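Local coordinates for protein cytolethal distending toxin subunit A (Haemophilus ducreyi, PDB 1SR4) that probably pairs with subunit C, as a lectin-like partner, to deliver the genotoxic subunit B of the cytolethal distending toxin into host cells, at residues A[62-67]-A[194-199]; A[96-101]-A[198-203]; A[110-115]-A[140-145]. All coordinates share one frame; numbering follows the deposited sequence.

Contact 1 of 3, residues A[62-67]-A[194-199]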
loop_
_atom_site.group_PDB
_atom_site.type_symbol
_atom_site.label_atom_id
_atom_site.label_comp_id
_atom_site.label_asym_id
_atom_site.label_seq_id
_atom_site.Cartn_x
_atom_site.Cartn_y
_atom_site.Cartn_z
ATOM N N THR A 62 5.138 -13.007 1.030
ATOM C CA THR A 62 4.538 -14.311 1.256
ATOM C C THR A 62 3.019 -14.146 1.217
ATOM O O THR A 62 2.489 -13.044 1.403
ATOM C CB THR A 62 4.881 -14.925 2.632
ATOM O OG1 THR A 62 4.549 -13.987 3.663
ATOM C CG2 THR A 62 6.362 -15.312 2.718
ATOM N N LEU A 63 2.334 -15.246 0.936
ATOM C CA LEU A 63 0.878 -15.281 0.927
ATOM C C LEU A 63 0.632 -16.033 2.228
ATOM O O LEU A 63 0.990 -17.216 2.352
ATOM C CB LEU A 63 0.372 -16.079 -0.280
ATOM C CG LEU A 63 0.684 -15.364 -1.602
ATOM C CD1 LEU A 63 0.361 -16.249 -2.806
ATOM C CD2 LEU A 63 -0.118 -14.067 -1.638
ATOM N N MET A 64 0.061 -15.339 3.206
ATOM C CA MET A 64 -0.165 -15.927 4.523
ATOM C C MET A 64 -1.633 -16.179 4.821
ATOM O O MET A 64 -2.460 -15.284 4.659
ATOM C CB MET A 64 0.415 -14.984 5.600
ATOM C CG MET A 64 0.208 -15.483 7.039
ATOM S SD MET A 64 0.601 -14.251 8.338
ATOM C CE MET A 64 2.381 -14.029 8.187
ATOM N N GLY A 65 -1.957 -17.392 5.262
ATOM C CA GLY A 65 -3.334 -17.700 5.600
ATOM C C GLY A 65 -3.639 -17.143 6.978
ATOM O O GLY A 65 -2.739 -16.673 7.688
ATOM N N GLN A 66 -4.902 -17.209 7.381
ATOM C CA GLN A 66 -5.304 -16.646 8.667
ATOM C C GLN A 66 -4.706 -17.370 9.866
ATOM O O GLN A 66 -4.731 -16.858 10.996
ATOM C CB GLN A 66 -6.823 -16.633 8.761
ATOM C CG GLN A 66 -7.461 -15.751 7.698
ATOM C CD GLN A 66 -8.632 -15.003 8.256
ATOM O OE1 GLN A 66 -8.471 -13.933 8.842
ATOM N NE2 GLN A 66 -9.824 -15.571 8.104
ATOM N N ASN A 67 -4.148 -18.548 9.601
ATOM C CA ASN A 67 -3.534 -19.380 10.632
ATOM C C ASN A 67 -2.010 -19.204 10.606
ATOM O O ASN A 67 -1.278 -19.911 11.309
ATOM C CB ASN A 67 -3.907 -20.852 10.396
ATOM C CG ASN A 67 -3.379 -21.380 9.073
ATOM O OD1 ASN A 67 -2.873 -20.618 8.240
ATOM N ND2 ASN A 67 -3.513 -22.691 8.862
ATOM N N TYR A 194 -3.368 -13.033 3.402
ATOM C CA TYR A 194 -2.800 -11.699 3.606
ATOM C C TYR A 194 -1.561 -11.554 2.729
ATOM O O TYR A 194 -0.793 -12.511 2.540
ATOM C CB TYR A 194 -2.371 -11.461 5.062
ATOM C CG TYR A 194 -3.323 -11.984 6.125
ATOM C CD1 TYR A 194 -4.680 -11.641 6.122
ATOM C CD2 TYR A 194 -2.854 -12.804 7.158
ATOM C CE1 TYR A 194 -5.553 -12.108 7.151
ATOM C CE2 TYR A 194 -3.708 -13.275 8.170
ATOM C CZ TYR A 194 -5.047 -12.922 8.161
ATOM O OH TYR A 194 -5.867 -13.388 9.172
ATOM N N LEU A 195 -1.370 -10.353 2.190
ATOM C CA LEU A 195 -0.196 -10.047 1.382
ATOM C C LEU A 195 0.779 -9.634 2.482
ATOM O O LEU A 195 0.639 -8.562 3.069
ATOM C CB LEU A 195 -0.533 -8.893 0.422
ATOM C CG LEU A 195 -1.673 -9.314 -0.540
ATOM C CD1 LEU A 195 -2.204 -8.152 -1.346
ATOM C CD2 LEU A 195 -1.147 -10.405 -1.447
ATOM N N ALA A 196 1.761 -10.491 2.758
ATOM C CA ALA A 196 2.682 -10.277 3.877
ATOM C C ALA A 196 4.162 -10.158 3.536
ATOM O O ALA A 196 4.583 -10.477 2.420
ATOM C CB ALA A 196 2.472 -11.449 4.920
ATOM N N PRO A 197 4.982 -9.706 4.507
ATOM C CA PRO A 197 6.421 -9.575 4.247
ATOM C C PRO A 197 6.998 -10.964 4.006
ATOM O O PRO A 197 6.479 -11.959 4.512
ATOM C CB PRO A 197 6.973 -8.970 5.551
ATOM C CG PRO A 197 5.762 -8.275 6.173
ATOM C CD PRO A 197 4.655 -9.268 5.874
ATOM N N PRO A 198 8.082 -11.047 3.229
ATOM C CA PRO A 198 8.722 -12.329 2.932
ATOM C C PRO A 198 9.409 -12.836 4.189
ATOM O O PRO A 198 9.644 -12.052 5.118
ATOM C CB PRO A 198 9.738 -11.957 1.854
ATOM C CG PRO A 198 10.212 -10.580 2.326
ATOM C CD PRO A 198 8.874 -9.912 2.708
ATOM N N VAL A 199 9.716 -14.130 4.250
ATOM C CA VAL A 199 10.453 -14.615 5.405
ATOM C C VAL A 199 11.925 -14.484 5.018
ATOM O O VAL A 199 12.512 -15.366 4.389
ATOM C CB VAL A 199 10.095 -16.067 5.803
ATOM C CG1 VAL A 199 8.869 -16.045 6.727
ATOM C CG2 VAL A 199 9.804 -16.911 4.588
#
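Thr62 to Met64 and Tyr194 to Ala196 run antiparallel, joined by four backbone hydrogen bonds. Thr62 and Ala196 form one hydrogen-bonded pair, Met64 and Tyr194 the other, tightest at Tyr194 N to Met64 O (2.7 Å); Leu63 faces Leu195 in the non-hydrogen-bonded pair between them. Past the last bridge, Thr62 OG1 donates to Pro197 O at 2.9 Å, approaching from above the carbonyl plane; its chi1 of 54° sets the hydroxyl between backbone N and carbonyl carbon, while CG2 reaches Pro198 CA. At the other end, Tyr194 OH donates to a lone pair of Gln66 OE1 (2.7 Å), in the plane of that carbonyl, with amide and ring planes 84° apart. Gln66 NE2 bonds Asp190 OD2 of the same chain and the backbone O of Gly151 of subunit C.

Apolar contacts divide between the two faces. Leu63 and Leu195 lie side by side, CD2 to CD2 at 3.8 Å. Met64 SD sits in the plane of the Tyr194 ring, at its edge, 3.9 Å from CD2, a Met-aromatic contact; Met64 CB touches Ala196 CB. Pairing of an early strand with one near the C-terminal end is how a ricin-type beta-trefoil closes on itself.

Contact 2 of 3, residues A[96-101]-A[198-203]; sequences IRNWKM and PVLEAT
The tail that leaves the beta-trefoil of this lectin-like subunit is fastened here to the loop between the 3-10 turn ending at Arg97 and the strand beginning at Trp99, and Asn98 makes the direct hydrogen bonds. Its amide uses both ends on one residue: OD1 accepts from Val199 N at 2.8 Å, and ND2 donates to Val199 O at 3.2 Å. The second bond is nearly straight (174°) and Val199 O lies in the Asn98 amide plane, yet ND2 stands well above the plane of the Val199 carbonyl. With chi1 at -60°, Asn98 CG is anti to its own carbonyl carbon and the amide reaches across to the tail. OD1 also packs against Pro198 CB, and ND2 meets Leu200 CD2 at 3.4 Å.

Val199 CG2 rests over one face of the Arg97 guanidinium, offset toward its rim and 3.7 Å from CZ. A water bridges the same pair, accepting from Arg97 NH2 (3.0 Å) and donating to Val199 O (2.8 Å), so that this carbonyl takes two donors. Arg97 NE is held by Gly94 O, and NH1 by Asn87 and Ser90, which fixes the plane under the valine.

Asn98 ND2 also bonds Gln115, just beyond strand 110-114, and Val199 packs on Leu70 of strand 69-73. Further along, Ala202 and Thr203 pair antiparallel with a strand of subunit C.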
loop_
_atom_site.group_PDB
_atom_site.type_symbol
_atom_site.label_atom_id
_atom_site.label_comp_id
_atom_site.label_asym_id
_atom_site.label_seq_id
_atom_site.Cartn_x
_atom_site.Cartn_y
_atom_site.Cartn_z
ATOM N N ILE A 96 12.161 -20.933 -0.655
ATOM C CA ILE A 96 11.163 -21.520 -1.548
ATOM C C ILE A 96 9.775 -21.083 -1.040
ATOM O O ILE A 96 8.743 -21.344 -1.679
ATOM C CB ILE A 96 11.206 -23.066 -1.556
ATOM C CG1 ILE A 96 10.810 -23.616 -0.180
ATOM C CG2 ILE A 96 12.595 -23.546 -1.971
ATOM C CD1 ILE A 96 10.663 -25.149 -0.141
ATOM N N ARG A 97 9.771 -20.408 0.112
ATOM C CA ARG A 97 8.532 -19.913 0.736
ATOM C C ARG A 97 8.156 -18.489 0.311
ATOM O O ARG A 97 7.053 -18.021 0.605
ATOM C CB ARG A 97 8.679 -19.958 2.254
ATOM C CG ARG A 97 8.817 -21.373 2.813
ATOM C CD ARG A 97 9.147 -21.329 4.301
ATOM N NE ARG A 97 10.418 -20.646 4.528
ATOM C CZ ARG A 97 10.834 -20.243 5.723
ATOM N NH1 ARG A 97 10.086 -20.463 6.806
ATOM N NH2 ARG A 97 11.981 -19.586 5.835
ATOM N N ASN A 98 9.070 -17.813 -0.383
ATOM C CA ASN A 98 8.868 -16.438 -0.833
ATOM C C ASN A 98 8.574 -16.345 -2.316
ATOM O O ASN A 98 9.121 -17.095 -3.110
ATOM C CB ASN A 98 10.107 -15.571 -0.521
ATOM C CG ASN A 98 10.416 -15.521 0.955
ATOM O OD1 ASN A 98 9.518 -15.338 1.775
ATOM N ND2 ASN A 98 11.691 -15.680 1.307
ATOM N N TRP A 99 7.731 -15.380 -2.675
ATOM C CA TRP A 99 7.338 -15.186 -4.053
ATOM C C TRP A 99 7.423 -13.727 -4.453
ATOM O O TRP A 99 7.308 -12.828 -3.613
ATOM C CB TRP A 99 5.887 -15.636 -4.257
ATOM C CG TRP A 99 5.596 -17.028 -3.772
ATOM C CD1 TRP A 99 5.253 -17.403 -2.503
ATOM C CD2 TRP A 99 5.627 -18.224 -4.555
ATOM N NE1 TRP A 99 5.064 -18.769 -2.449
ATOM C CE2 TRP A 99 5.282 -19.295 -3.698
ATOM C CE3 TRP A 99 5.908 -18.494 -5.905
ATOM C CZ2 TRP A 99 5.207 -20.622 -4.142
ATOM C CZ3 TRP A 99 5.834 -19.820 -6.351
ATOM C CH2 TRP A 99 5.484 -20.864 -5.466
ATOM N N LYS A 100 7.613 -13.515 -5.750
ATOM C CA LYS A 100 7.638 -12.191 -6.331
ATOM C C LYS A 100 6.305 -12.096 -7.087
ATOM O O LYS A 100 6.008 -12.903 -7.972
ATOM C CB LYS A 100 8.808 -12.036 -7.306
ATOM C CG LYS A 100 8.751 -10.743 -8.133
ATOM C CD LYS A 100 9.886 -10.661 -9.170
ATOM C CE LYS A 100 11.238 -10.490 -8.498
ATOM N NZ LYS A 100 12.392 -10.424 -9.468
ATOM N N MET A 101 5.499 -11.120 -6.713
ATOM C CA MET A 101 4.203 -10.898 -7.334
ATOM C C MET A 101 4.347 -9.886 -8.486
ATOM O O MET A 101 4.761 -8.750 -8.262
ATOM C CB MET A 101 3.264 -10.346 -6.271
ATOM C CG MET A 101 1.832 -10.637 -6.491
ATOM S SD MET A 101 0.809 -9.990 -5.137
ATOM C CE MET A 101 -0.413 -9.425 -6.133
ATOM N N PRO A 198 8.082 -11.047 3.229
ATOM C CA PRO A 198 8.722 -12.329 2.932
ATOM C C PRO A 198 9.409 -12.836 4.189
ATOM O O PRO A 198 9.644 -12.052 5.118
ATOM C CB PRO A 198 9.738 -11.957 1.854
ATOM C CG PRO A 198 10.212 -10.580 2.326
ATOM C CD PRO A 198 8.874 -9.912 2.708
ATOM N N VAL A 199 9.716 -14.130 4.250
ATOM C CA VAL A 199 10.453 -14.615 5.405
ATOM C C VAL A 199 11.925 -14.484 5.018
ATOM O O VAL A 199 12.512 -15.366 4.389
ATOM C CB VAL A 199 10.095 -16.067 5.803
ATOM C CG1 VAL A 199 8.869 -16.045 6.727
ATOM C CG2 VAL A 199 9.804 -16.911 4.588
ATOM N N LEU A 200 12.494 -13.336 5.387
ATOM C CA LEU A 200 13.887 -12.993 5.092
ATOM C C LEU A 200 14.425 -12.103 6.207
ATOM O O LEU A 200 13.643 -11.540 6.972
ATOM C CB LEU A 200 13.966 -12.203 3.775
ATOM C CG LEU A 200 13.566 -12.853 2.439
ATOM C CD1 LEU A 200 13.536 -11.809 1.332
ATOM C CD2 LEU A 200 14.561 -13.953 2.095
ATOM N N GLU A 201 15.753 -11.989 6.306
ATOM C CA GLU A 201 16.362 -11.087 7.286
ATOM C C GLU A 201 15.986 -9.706 6.747
ATOM O O GLU A 201 16.082 -9.460 5.538
ATOM C CB GLU A 201 17.882 -11.213 7.300
ATOM C CG GLU A 201 18.393 -12.503 7.924
ATOM C CD GLU A 201 18.718 -12.340 9.398
ATOM O OE1 GLU A 201 19.486 -11.411 9.749
ATOM O OE2 GLU A 201 18.216 -13.141 10.206
ATOM N N ALA A 202 15.555 -8.822 7.642
ATOM C CA ALA A 202 15.116 -7.478 7.266
ATOM C C ALA A 202 16.124 -6.439 7.716
ATOM O O ALA A 202 16.721 -6.573 8.777
ATOM C CB ALA A 202 13.756 -7.188 7.914
ATOM N N THR A 203 16.318 -5.406 6.905
ATOM C CA THR A 203 17.255 -4.351 7.250
ATOM C C THR A 203 16.429 -3.096 7.525
ATOM O O THR A 203 15.613 -2.701 6.692
ATOM C CB THR A 203 18.260 -4.089 6.081
ATOM O OG1 THR A 203 18.978 -5.297 5.781
ATOM C CG2 THR A 203 19.261 -2.993 6.457
HETATM O O HOH W 1 13.605 -17.933 3.988
#

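Contact 3 of 3, residues A[110-115]-A[140-145]; sequences FRFVNQ and QEFELL
Phe112, Phe142, Leu144 and Phe110 form the apolar centre of this contact. Leu144 CD1 meets Phe112 CZ at the edge of the ring, near its plane (4.3 Å), and lies 4.5 Å from Phe110 CD2. Phe142 CD2 comes to the same ring's edge, 4.2 Å from Phe112 CD2. Chi1 near -60° in Phe112 and Phe142 swings each ring to the side of its own backbone N, and the two rings meet CD2 to CD2.

Outward from the rings, a single antiparallel bridge joins the backbones. Phe110 N donates to Phe142 O (2.8 Å), and Phe142 N returns a bond to Phe110 O (2.7 Å); Phe110 O also lies in the plane of the Phe142 ring, at its edge. The N-to-C directions of the two strand segments are 108° apart, far from the 180° of an antiparallel pair; no second bridge follows, and the next link is a water that accepts from Phe112 N and donates to Gln140 O at 2.6 Å. Gln140 O is also touched by Arg111 CB (3.3 Å). The polar ends turn to other partners: Arg111 to Glu102 in a salt bridge, Gln140 to Glu122, and Glu141 to the backbone N of His106.

Met101 of strand 99-103 packs on Phe110, Phe112 and Leu144. Val121 of strand 120-124 touches Phe112 and Phe142, and strand 152-156 backs Phe142 and Leu144. Subunit B covers part of this cluster, its Leu241 on Leu144 and its Ser238 on Phe110.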
loop_
_atom_site.group_PDB
_atom_site.type_symbol
_atom_site.label_atom_id
_atom_site.label_comp_id
_atom_site.label_asym_id
_atom_site.label_seq_id
_atom_site.Cartn_x
_atom_site.Cartn_y
_atom_site.Cartn_z
ATOM N N PHE A 110 -2.366 -11.224 -11.720
ATOM C CA PHE A 110 -1.021 -11.349 -11.190
ATOM C C PHE A 110 -0.523 -12.778 -11.280
ATOM O O PHE A 110 -1.309 -13.734 -11.363
ATOM C CB PHE A 110 -1.002 -10.916 -9.725
ATOM C CG PHE A 110 -1.315 -9.466 -9.529
ATOM C CD1 PHE A 110 -0.335 -8.500 -9.739
ATOM C CD2 PHE A 110 -2.604 -9.060 -9.171
ATOM C CE1 PHE A 110 -0.622 -7.139 -9.597
ATOM C CE2 PHE A 110 -2.905 -7.700 -9.027
ATOM C CZ PHE A 110 -1.903 -6.739 -9.241
ATOM N N ARG A 111 0.792 -12.909 -11.273
ATOM C CA ARG A 111 1.424 -14.210 -11.289
ATOM C C ARG A 111 2.452 -14.169 -10.166
ATOM O O ARG A 111 2.888 -13.082 -9.751
ATOM C CB ARG A 111 2.090 -14.474 -12.619
ATOM C CG ARG A 111 3.353 -13.709 -12.835
ATOM C CD ARG A 111 4.106 -14.365 -13.950
ATOM N NE ARG A 111 5.373 -13.715 -14.239
ATOM C CZ ARG A 111 6.141 -14.050 -15.268
ATOM N NH1 ARG A 111 5.754 -15.025 -16.081
ATOM N NH2 ARG A 111 7.274 -13.397 -15.490
ATOM N N PHE A 112 2.829 -15.343 -9.670
ATOM C CA PHE A 112 3.771 -15.463 -8.561
ATOM C C PHE A 112 4.994 -16.294 -8.929
ATOM O O PHE A 112 4.879 -17.474 -9.257
ATOM C CB PHE A 112 3.058 -16.090 -7.364
ATOM C CG PHE A 112 1.898 -15.272 -6.857
ATOM C CD1 PHE A 112 2.084 -14.328 -5.853
ATOM C CD2 PHE A 112 0.629 -15.423 -7.417
ATOM C CE1 PHE A 112 1.023 -13.543 -5.415
ATOM C CE2 PHE A 112 -0.447 -14.641 -6.986
ATOM C CZ PHE A 112 -0.249 -13.699 -5.983
ATOM N N VAL A 113 6.161 -15.668 -8.846
ATOM C CA VAL A 113 7.430 -16.309 -9.185
ATOM C C VAL A 113 8.206 -16.678 -7.915
ATOM O O VAL A 113 8.480 -15.825 -7.075
ATOM C CB VAL A 113 8.270 -15.355 -10.046
ATOM C CG1 VAL A 113 9.493 -16.096 -10.643
ATOM C CG2 VAL A 113 7.380 -14.775 -11.160
ATOM N N ASN A 114 8.577 -17.944 -7.782
ATOM C CA ASN A 114 9.303 -18.383 -6.589
ATOM C C ASN A 114 10.675 -17.732 -6.477
ATOM O O ASN A 114 11.424 -17.691 -7.452
ATOM C CB ASN A 114 9.450 -19.902 -6.591
ATOM C CG ASN A 114 9.833 -20.443 -5.226
ATOM O OD1 ASN A 114 11.007 -20.705 -4.945
ATOM N ND2 ASN A 114 8.839 -20.594 -4.359
ATOM N N GLN A 115 11.008 -17.236 -5.286
ATOM C CA GLN A 115 12.292 -16.576 -5.087
ATOM C C GLN A 115 13.469 -17.491 -5.330
ATOM O O GLN A 115 14.442 -17.099 -5.952
ATOM C CB GLN A 115 12.432 -16.018 -3.661
ATOM C CG GLN A 115 13.811 -15.432 -3.410
ATOM C CD GLN A 115 13.949 -14.772 -2.056
ATOM O OE1 GLN A 115 13.314 -15.190 -1.077
ATOM N NE2 GLN A 115 14.795 -13.746 -1.981
ATOM N N GLN A 140 -1.497 -19.674 -14.805
ATOM C CA GLN A 140 -0.540 -19.047 -13.892
ATOM C C GLN A 140 -0.952 -17.608 -13.548
ATOM O O GLN A 140 -0.215 -16.886 -12.861
ATOM C CB GLN A 140 0.869 -19.060 -14.497
ATOM C CG GLN A 140 1.459 -20.465 -14.596
ATOM C CD GLN A 140 2.850 -20.487 -15.182
ATOM O OE1 GLN A 140 3.417 -19.449 -15.540
ATOM N NE2 GLN A 140 3.417 -21.674 -15.274
ATOM N N GLU A 141 -2.137 -17.204 -14.006
ATOM C CA GLU A 141 -2.646 -15.866 -13.737
ATOM C C GLU A 141 -3.751 -15.928 -12.702
ATOM O O GLU A 141 -4.624 -16.798 -12.764
ATOM C CB GLU A 141 -3.175 -15.224 -15.020
ATOM C CG GLU A 141 -2.090 -14.828 -16.024
ATOM C CD GLU A 141 -2.614 -13.846 -17.062
ATOM O OE1 GLU A 141 -2.599 -12.626 -16.806
ATOM O OE2 GLU A 141 -3.069 -14.302 -18.130
ATOM N N PHE A 142 -3.712 -14.998 -11.749
ATOM C CA PHE A 142 -4.687 -14.952 -10.670
ATOM C C PHE A 142 -5.262 -13.555 -10.457
ATOM O O PHE A 142 -4.584 -12.546 -10.643
ATOM C CB PHE A 142 -4.038 -15.426 -9.355
ATOM C CG PHE A 142 -3.563 -16.853 -9.392
ATOM C CD1 PHE A 142 -4.388 -17.887 -8.955
ATOM C CD2 PHE A 142 -2.314 -17.169 -9.906
ATOM C CE1 PHE A 142 -3.979 -19.214 -9.029
ATOM C CE2 PHE A 142 -1.896 -18.497 -9.988
ATOM C CZ PHE A 142 -2.740 -19.525 -9.544
ATOM N N GLU A 143 -6.534 -13.510 -10.093
ATOM C CA GLU A 143 -7.195 -12.250 -9.795
ATOM C C GLU A 143 -7.323 -12.216 -8.276
ATOM O O GLU A 143 -7.850 -13.149 -7.679
ATOM C CB GLU A 143 -8.597 -12.185 -10.425
ATOM C CG GLU A 143 -9.365 -10.925 -9.990
ATOM C CD GLU A 143 -10.664 -10.665 -10.763
ATOM O OE1 GLU A 143 -11.514 -11.580 -10.867
ATOM O OE2 GLU A 143 -10.835 -9.521 -11.247
ATOM N N LEU A 144 -6.824 -11.170 -7.636
ATOM C CA LEU A 144 -6.966 -11.086 -6.186
ATOM C C LEU A 144 -8.120 -10.140 -5.919
ATOM O O LEU A 144 -8.126 -9.002 -6.387
ATOM C CB LEU A 144 -5.677 -10.582 -5.528
ATOM C CG LEU A 144 -4.610 -11.657 -5.279
ATOM C CD1 LEU A 144 -4.232 -12.331 -6.594
ATOM C CD2 LEU A 144 -3.389 -11.026 -4.618
ATOM N N LEU A 145 -9.104 -10.636 -5.184
ATOM C CA LEU A 145 -10.302 -9.887 -4.857
ATOM C C LEU A 145 -10.199 -9.356 -3.425
ATOM O O LEU A 145 -10.148 -10.121 -2.468
ATOM C CB LEU A 145 -11.518 -10.809 -4.982
ATOM C CG LEU A 145 -11.568 -11.804 -6.160
ATOM C CD1 LEU A 145 -12.700 -12.809 -5.935
ATOM C CD2 LEU A 145 -11.768 -11.068 -7.468
HETATM O O HOH W 2 1.584 -17.505 -11.046
#

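Overall arrangement
From the N terminus, the chain enters the trefoil at 62-67, passes 96-101 and 110-115, reaches 140-145, and returns at 194-203. Contact 1 closes the longest loop, joining strand 62-65 to strand 189-196. Contact 2 starts inside that loop and ends on the same returning stretch, sharing Pro198 and Val199, so the two loops overlap. Contact 3 closes a short loop lying within both. Strands 99-103 and 110-114, neighbours in one sheet, connect contacts 2 and 3, while Leu63 on Phe112 and Leu195 on Leu144 join contacts 1 and 3. Together they tie the closing strands, the exiting tail and the middle of the fold to one another.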